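PDB 2HJN: DBF2 kinase activator protein MOB1 from Saccharomyces cerevisiae, which binds and activates the protein kinase Dbf2, allowing its phosphorylation by Cdc15 in late anaphase as part of the mitotic exit network. Local coordinates for residues A80-C83 against V84-Y87; E73-N76 against E77-V81; F208-F211 against A212-F215. All coordinates share one frame; numbering follows the deposited sequence.

Two helices of the Mob1/phocein fold, with the residues just before one and just after the other, supply all three contacts. Interaction 2 opens helix 75-97 at its N-terminus, and interaction 1 continues along the same helix, sharing Ala-80 and Val-81 with it; their centres lie about 10 Å apart. Interaction 3 comes much later in the chain, at the C-terminal end of helix 198-214, with its centre about 12 Å from that of interaction 1 and about 14 Å from that of interaction 2. Side chains join the two helices directly: Phe-211 packs against Trp-78, Leu-79, His-82 and Phe-86, while Phe-215 reaches Glu-75 and Trp-78. Contacts local in sequence thus shape one aromatic helix-helix interface, away from the zinc site.

Interaction 1: residues A80-C83 against V84-Y87; sequences AVHC and VDFY
Phe-86 N donates to His-82 O at 2.9 Å, the shortest of four consecutive main-chain hydrogen bonds that join 80-83 to 84-87, each one turn along the helix. Val-84 N to Ala-80 O, 3.2 Å long, is the straightest, with an N-H...O angle of 174°. His-82 O is also covered by the Phe-86 side chain: CD2 of Phe-86 comes within 3.1 Å of this oxygen, which lies over one face of the ring. With CG of Phe-86 beside its own backbone N (chi1 -70°), the ring leans back along the helix, and its CE2 stands 4.1 Å from His-82 CB. On the partly exposed side, Val-81 and Asp-85 run side by side in the same direction, CG1 of Val-81 lying 3.7 Å from OD2 of Asp-85. That carboxylate oxygen is 4.4 Å from His-82 ND1, close enough that its charge could polarise the imidazole. Farther out, the OH of Tyr-87 hydrogen-bonds to Ser-29 O and Arg-141 NH2. Around this buried part of helix 75-97, Cys-83 meets Ile-170, Ile-173 and Leu-174 of helix 165-187, Val-84 meets Phe-147 of helix 132-147, and the His-82 ring stacks on Phe-211 of helix 198-214.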
# COMPACT_ATOMS: atom_id res chain seq x y z
N ALA A 80 -7.68 -20.60 9.11
CA ALA A 80 -7.08 -19.61 10.02
C ALA A 80 -5.89 -18.84 9.37
O ALA A 80 -5.82 -17.62 9.45
CB ALA A 80 -6.65 -20.28 11.34
N VAL A 81 -4.96 -19.57 8.77
CA VAL A 81 -3.85 -18.94 8.00
C VAL A 81 -4.35 -17.95 6.97
O VAL A 81 -3.90 -16.81 6.96
CB VAL A 81 -2.89 -19.97 7.33
CG1 VAL A 81 -1.91 -19.27 6.33
CG2 VAL A 81 -2.10 -20.71 8.40
N HIS A 82 -5.28 -18.37 6.11
CA HIS A 82 -5.78 -17.48 5.08
C HIS A 82 -6.65 -16.33 5.55
O HIS A 82 -6.67 -15.30 4.90
CB HIS A 82 -6.46 -18.25 3.96
CG HIS A 82 -5.49 -19.11 3.21
ND1 HIS A 82 -4.83 -18.68 2.08
CD2 HIS A 82 -4.99 -20.33 3.50
CE1 HIS A 82 -3.99 -19.62 1.68
NE2 HIS A 82 -4.07 -20.64 2.52
N CYS A 83 -7.40 -16.52 6.64
CA CYS A 83 -8.20 -15.43 7.20
C CYS A 83 -7.29 -14.27 7.69
O CYS A 83 -7.56 -13.12 7.40
CB CYS A 83 -9.13 -15.98 8.30
SG CYS A 83 -10.40 -14.85 8.88
N VAL A 84 -6.21 -14.57 8.41
CA VAL A 84 -5.24 -13.51 8.81
C VAL A 84 -4.55 -12.88 7.58
O VAL A 84 -4.39 -11.66 7.52
CB VAL A 84 -4.19 -14.00 9.82
CG1 VAL A 84 -3.12 -12.95 10.06
CG2 VAL A 84 -4.84 -14.44 11.16
N ASP A 85 -4.16 -13.71 6.61
CA ASP A 85 -3.61 -13.18 5.34
C ASP A 85 -4.60 -12.25 4.60
O ASP A 85 -4.17 -11.25 4.04
CB ASP A 85 -3.23 -14.30 4.38
CG ASP A 85 -2.02 -15.13 4.85
OD1 ASP A 85 -1.25 -14.68 5.77
OD2 ASP A 85 -1.84 -16.25 4.28
N PHE A 86 -5.89 -12.57 4.57
CA PHE A 86 -6.84 -11.68 3.87
C PHE A 86 -7.05 -10.34 4.56
O PHE A 86 -7.17 -9.27 3.93
CB PHE A 86 -8.19 -12.37 3.67
CG PHE A 86 -8.15 -13.50 2.66
CD1 PHE A 86 -7.34 -13.41 1.54
CD2 PHE A 86 -8.91 -14.64 2.84
CE1 PHE A 86 -7.28 -14.46 0.60
CE2 PHE A 86 -8.87 -15.71 1.91
CZ PHE A 86 -8.05 -15.63 0.80
N TYR A 87 -7.04 -10.41 5.88
CA TYR A 87 -7.11 -9.20 6.73
C TYR A 87 -5.90 -8.30 6.38
O TYR A 87 -6.01 -7.08 6.23
CB TYR A 87 -7.06 -9.59 8.23
CG TYR A 87 -6.68 -8.39 9.09
CD1 TYR A 87 -7.68 -7.59 9.64
CD2 TYR A 87 -5.34 -8.01 9.29
CE1 TYR A 87 -7.39 -6.48 10.42
CE2 TYR A 87 -5.03 -6.86 10.04
CZ TYR A 87 -6.08 -6.11 10.59
OH TYR A 87 -5.89 -4.96 11.31

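Interaction 2: residues E73-N76 against E77-V81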
# COMPACT_ATOMS: atom_id res chain seq x y z
N GLU A 73 -3.25 -31.92 5.47
CA GLU A 73 -3.30 -30.66 6.22
C GLU A 73 -4.64 -30.38 6.87
O GLU A 73 -5.68 -30.84 6.40
CB GLU A 73 -2.78 -29.47 5.41
CG GLU A 73 -1.25 -29.54 5.27
CD GLU A 73 -0.63 -28.24 4.80
OE1 GLU A 73 -1.38 -27.28 4.52
OE2 GLU A 73 0.62 -28.19 4.72
N ASP A 74 -4.59 -29.66 7.99
CA ASP A 74 -5.79 -29.43 8.78
C ASP A 74 -6.59 -28.24 8.21
O ASP A 74 -6.02 -27.17 7.94
CB ASP A 74 -5.43 -29.22 10.26
CG ASP A 74 -6.66 -28.94 11.12
OD1 ASP A 74 -6.73 -27.84 11.74
OD2 ASP A 74 -7.57 -29.81 11.14
N GLU A 75 -7.90 -28.45 8.02
CA GLU A 75 -8.81 -27.47 7.42
C GLU A 75 -8.95 -26.16 8.21
O GLU A 75 -8.88 -25.07 7.62
CB GLU A 75 -10.20 -28.10 7.17
CG GLU A 75 -11.24 -27.12 6.64
CD GLU A 75 -12.51 -27.78 6.09
OE1 GLU A 75 -12.78 -27.68 4.88
OE2 GLU A 75 -13.27 -28.37 6.87
N ASN A 76 -9.18 -26.28 9.53
CA ASN A 76 -9.15 -25.14 10.48
C ASN A 76 -7.86 -24.32 10.41
O ASN A 76 -7.92 -23.08 10.44
CB ASN A 76 -9.33 -25.62 11.92
CG ASN A 76 -10.74 -26.06 12.21
OD1 ASN A 76 -11.67 -25.83 11.42
ND2 ASN A 76 -10.92 -26.71 13.37
N GLU A 77 -6.71 -25.01 10.35
CA GLU A 77 -5.45 -24.30 10.25
C GLU A 77 -5.30 -23.52 8.94
O GLU A 77 -4.89 -22.35 8.95
CB GLU A 77 -4.25 -25.22 10.45
CG GLU A 77 -3.50 -24.87 11.69
CD GLU A 77 -2.36 -25.82 11.96
OE1 GLU A 77 -1.29 -25.71 11.30
OE2 GLU A 77 -2.56 -26.69 12.86
N TRP A 78 -5.61 -24.21 7.85
CA TRP A 78 -5.62 -23.66 6.51
C TRP A 78 -6.55 -22.43 6.44
O TRP A 78 -6.14 -21.35 5.97
CB TRP A 78 -6.07 -24.77 5.54
CG TRP A 78 -6.04 -24.42 4.07
CD1 TRP A 78 -7.11 -24.25 3.26
CD2 TRP A 78 -4.87 -24.22 3.27
NE1 TRP A 78 -6.68 -23.96 1.98
CE2 TRP A 78 -5.32 -23.94 1.96
CE3 TRP A 78 -3.50 -24.26 3.53
CZ2 TRP A 78 -4.44 -23.68 0.91
CZ3 TRP A 78 -2.61 -24.01 2.48
CH2 TRP A 78 -3.09 -23.72 1.19
N LEU A 79 -7.76 -22.55 6.96
CA LEU A 79 -8.69 -21.41 6.98
C LEU A 79 -8.23 -20.25 7.93
O LEU A 79 -8.32 -19.08 7.54
CB LEU A 79 -10.12 -21.85 7.26
CG LEU A 79 -10.76 -22.93 6.36
CD1 LEU A 79 -12.28 -22.84 6.36
CD2 LEU A 79 -10.22 -23.03 4.96
N ALA A 80 -7.68 -20.60 9.11
CA ALA A 80 -7.08 -19.61 10.02
C ALA A 80 -5.89 -18.84 9.37
O ALA A 80 -5.82 -17.62 9.45
CB ALA A 80 -6.65 -20.28 11.34
N VAL A 81 -4.96 -19.57 8.77
CA VAL A 81 -3.85 -18.94 8.00
C VAL A 81 -4.35 -17.95 6.97
O VAL A 81 -3.90 -16.81 6.96
CB VAL A 81 -2.89 -19.97 7.33
CG1 VAL A 81 -1.91 -19.27 6.33
CG2 VAL A 81 -2.10 -20.71 8.40
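Asp-74 meets Glu-77 through a side-chain hydrogen bond at the start of the helix: Glu-77 N donates to Asp-74 OD1 over 3.2 Å. The amide approaches from above the carboxylate plane, 47° out of it, and the N-H...O line is clearly bent. Placing CG of Asp-74 anti to its own N (chi1 179°) swings the carboxylate forward to the amide of Glu-77. Main-chain bonds follow from Trp-78 N to Asp-74 O, Leu-79 N to Glu-75 O and Ala-80 N to Asn-76 O, the last two both 2.8 Å.

Asp-74 is therefore the N-cap of helix 75-97, its side chain accepting from a main-chain amide of the first turn, as an N-cap residue does; the negative group should also suit the positive end of the helix dipole.

The two carboxylates probably repel mildly: Asp-74 OD1 and Glu-77 OE2 stand 4.5 Å apart, and the planes of the two groups are turned well away from parallel.

Among the packing contacts, the extended Glu-73 chain brings OE1 to 3.8 Å from Trp-78 CE3, carboxylate and indole planes 59° apart, while Trp-78 NE1 hydrogen-bonds to Val-67 O. Leu-79 lays CG over the preceding turn, 3.1 Å from Glu-75 O; Leu-79 and Asn-76 both touch Ile-166 of helix 165-187.

Interaction 3: residues F208-F211 against A212-F215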
# COMPACT_ATOMS: atom_id res chain seq x y z
N PHE A 208 -9.73 -13.94 -2.59
CA PHE A 208 -10.70 -13.92 -1.47
C PHE A 208 -11.98 -14.69 -1.87
O PHE A 208 -12.43 -15.57 -1.14
CB PHE A 208 -11.01 -12.45 -1.08
CG PHE A 208 -11.94 -12.29 0.11
CD1 PHE A 208 -11.43 -12.04 1.38
CD2 PHE A 208 -13.33 -12.31 -0.06
CE1 PHE A 208 -12.30 -11.85 2.53
CE2 PHE A 208 -14.22 -12.11 1.04
CZ PHE A 208 -13.70 -11.86 2.34
N CYS A 209 -12.52 -14.38 -3.05
CA CYS A 209 -13.75 -14.97 -3.57
C CYS A 209 -13.60 -16.44 -3.97
O CYS A 209 -14.53 -17.20 -3.76
CB CYS A 209 -14.30 -14.16 -4.75
SG CYS A 209 -14.89 -12.49 -4.28
N LEU A 210 -12.49 -16.82 -4.58
CA LEU A 210 -12.24 -18.23 -4.89
C LEU A 210 -12.11 -19.09 -3.64
O LEU A 210 -12.62 -20.22 -3.59
CB LEU A 210 -10.99 -18.40 -5.77
CG LEU A 210 -11.16 -17.87 -7.19
CD1 LEU A 210 -9.78 -17.74 -7.86
CD2 LEU A 210 -12.10 -18.82 -7.96
N PHE A 211 -11.44 -18.54 -2.62
CA PHE A 211 -11.22 -19.23 -1.34
C PHE A 211 -12.56 -19.48 -0.63
O PHE A 211 -12.85 -20.61 -0.22
CB PHE A 211 -10.23 -18.44 -0.48
CG PHE A 211 -9.67 -19.23 0.65
CD1 PHE A 211 -8.46 -19.90 0.51
CD2 PHE A 211 -10.33 -19.29 1.87
CE1 PHE A 211 -7.94 -20.65 1.53
CE2 PHE A 211 -9.81 -20.06 2.90
CZ PHE A 211 -8.62 -20.73 2.72
N ALA A 212 -13.40 -18.45 -0.54
CA ALA A 212 -14.75 -18.59 -0.03
C ALA A 212 -15.62 -19.61 -0.79
O ALA A 212 -16.42 -20.31 -0.17
CB ALA A 212 -15.43 -17.24 0.01
N GLN A 213 -15.49 -19.66 -2.12
CA GLN A 213 -16.25 -20.63 -2.94
C GLN A 213 -15.81 -22.11 -2.63
O GLN A 213 -16.65 -22.96 -2.35
CB GLN A 213 -16.09 -20.27 -4.43
CG GLN A 213 -16.78 -21.21 -5.44
CD GLN A 213 -16.27 -21.01 -6.87
OE1 GLN A 213 -17.05 -20.69 -7.77
NE2 GLN A 213 -14.96 -21.19 -7.10
N GLU A 214 -14.51 -22.37 -2.64
CA GLU A 214 -13.93 -23.70 -2.37
C GLU A 214 -14.45 -24.35 -1.08
O GLU A 214 -14.55 -25.58 -1.00
CB GLU A 214 -12.40 -23.60 -2.30
CG GLU A 214 -11.69 -24.93 -1.94
CD GLU A 214 -11.90 -26.05 -2.98
OE1 GLU A 214 -11.98 -25.74 -4.18
OE2 GLU A 214 -11.97 -27.24 -2.59
N PHE A 215 -14.74 -23.52 -0.08
CA PHE A 215 -15.18 -24.01 1.23
C PHE A 215 -16.60 -23.64 1.60
O PHE A 215 -17.02 -23.85 2.75
CB PHE A 215 -14.18 -23.53 2.31
CG PHE A 215 -12.81 -24.04 2.09
CD1 PHE A 215 -12.47 -25.35 2.45
CD2 PHE A 215 -11.85 -23.24 1.45
CE1 PHE A 215 -11.20 -25.81 2.25
CE2 PHE A 215 -10.58 -23.72 1.23
CZ PHE A 215 -10.25 -25.02 1.62
O HOH W 1 -12.58 -21.77 -5.97
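One turn apart, Phe-211 and Phe-215 bring their rings together through two different first torsions. In Phe-211 CG is anti to the backbone N (chi1 -164°), whereas in Phe-215 it is anti to the carbonyl carbon (chi1 -61°), which sends the second ring back along the helix toward the first. CE2 of Phe-215 consequently sits over one face of the Phe-211 ring, toward its rim, 3.9 Å from CZ of Phe-211. The two planes are inclined at 44° with centroids 5.1 Å apart, an oblique pairing.

The same return of the ring brings its edge to the main chain: CD2 of Phe-215 approaches Phe-211 O at 3.3 Å, the oxygen lying near the ring plane. Phe-215 N gives this carbonyl only a weak hydrogen bond of 3.5 Å. Earlier bonds are firmer, Ala-212 N to Phe-208 O and Glu-214 N to Leu-210 O both being nearly straight.

On the outer side Leu-210 and Gln-213 lie alongside each other, CD2 of Leu-210 being 3.8 Å from NE2 of Gln-213. A water spans this pair: it donates to Leu-210 O at 2.8 Å and accepts from Gln-213 NE2, so the carbonyl serves both the water and the amide of Glu-214.

Phe-211 also meets Phe-86 edge to face, while Phe-208 packs on helix 165-187, edge to face with Tyr-181. The arrangement is that of a helix C-terminus: Phe-215 is the first residue to leave helical geometry, and its ring folds back to extend the aromatic seam between helices 198-214 and 75-97 in this Mob1/phocein fold.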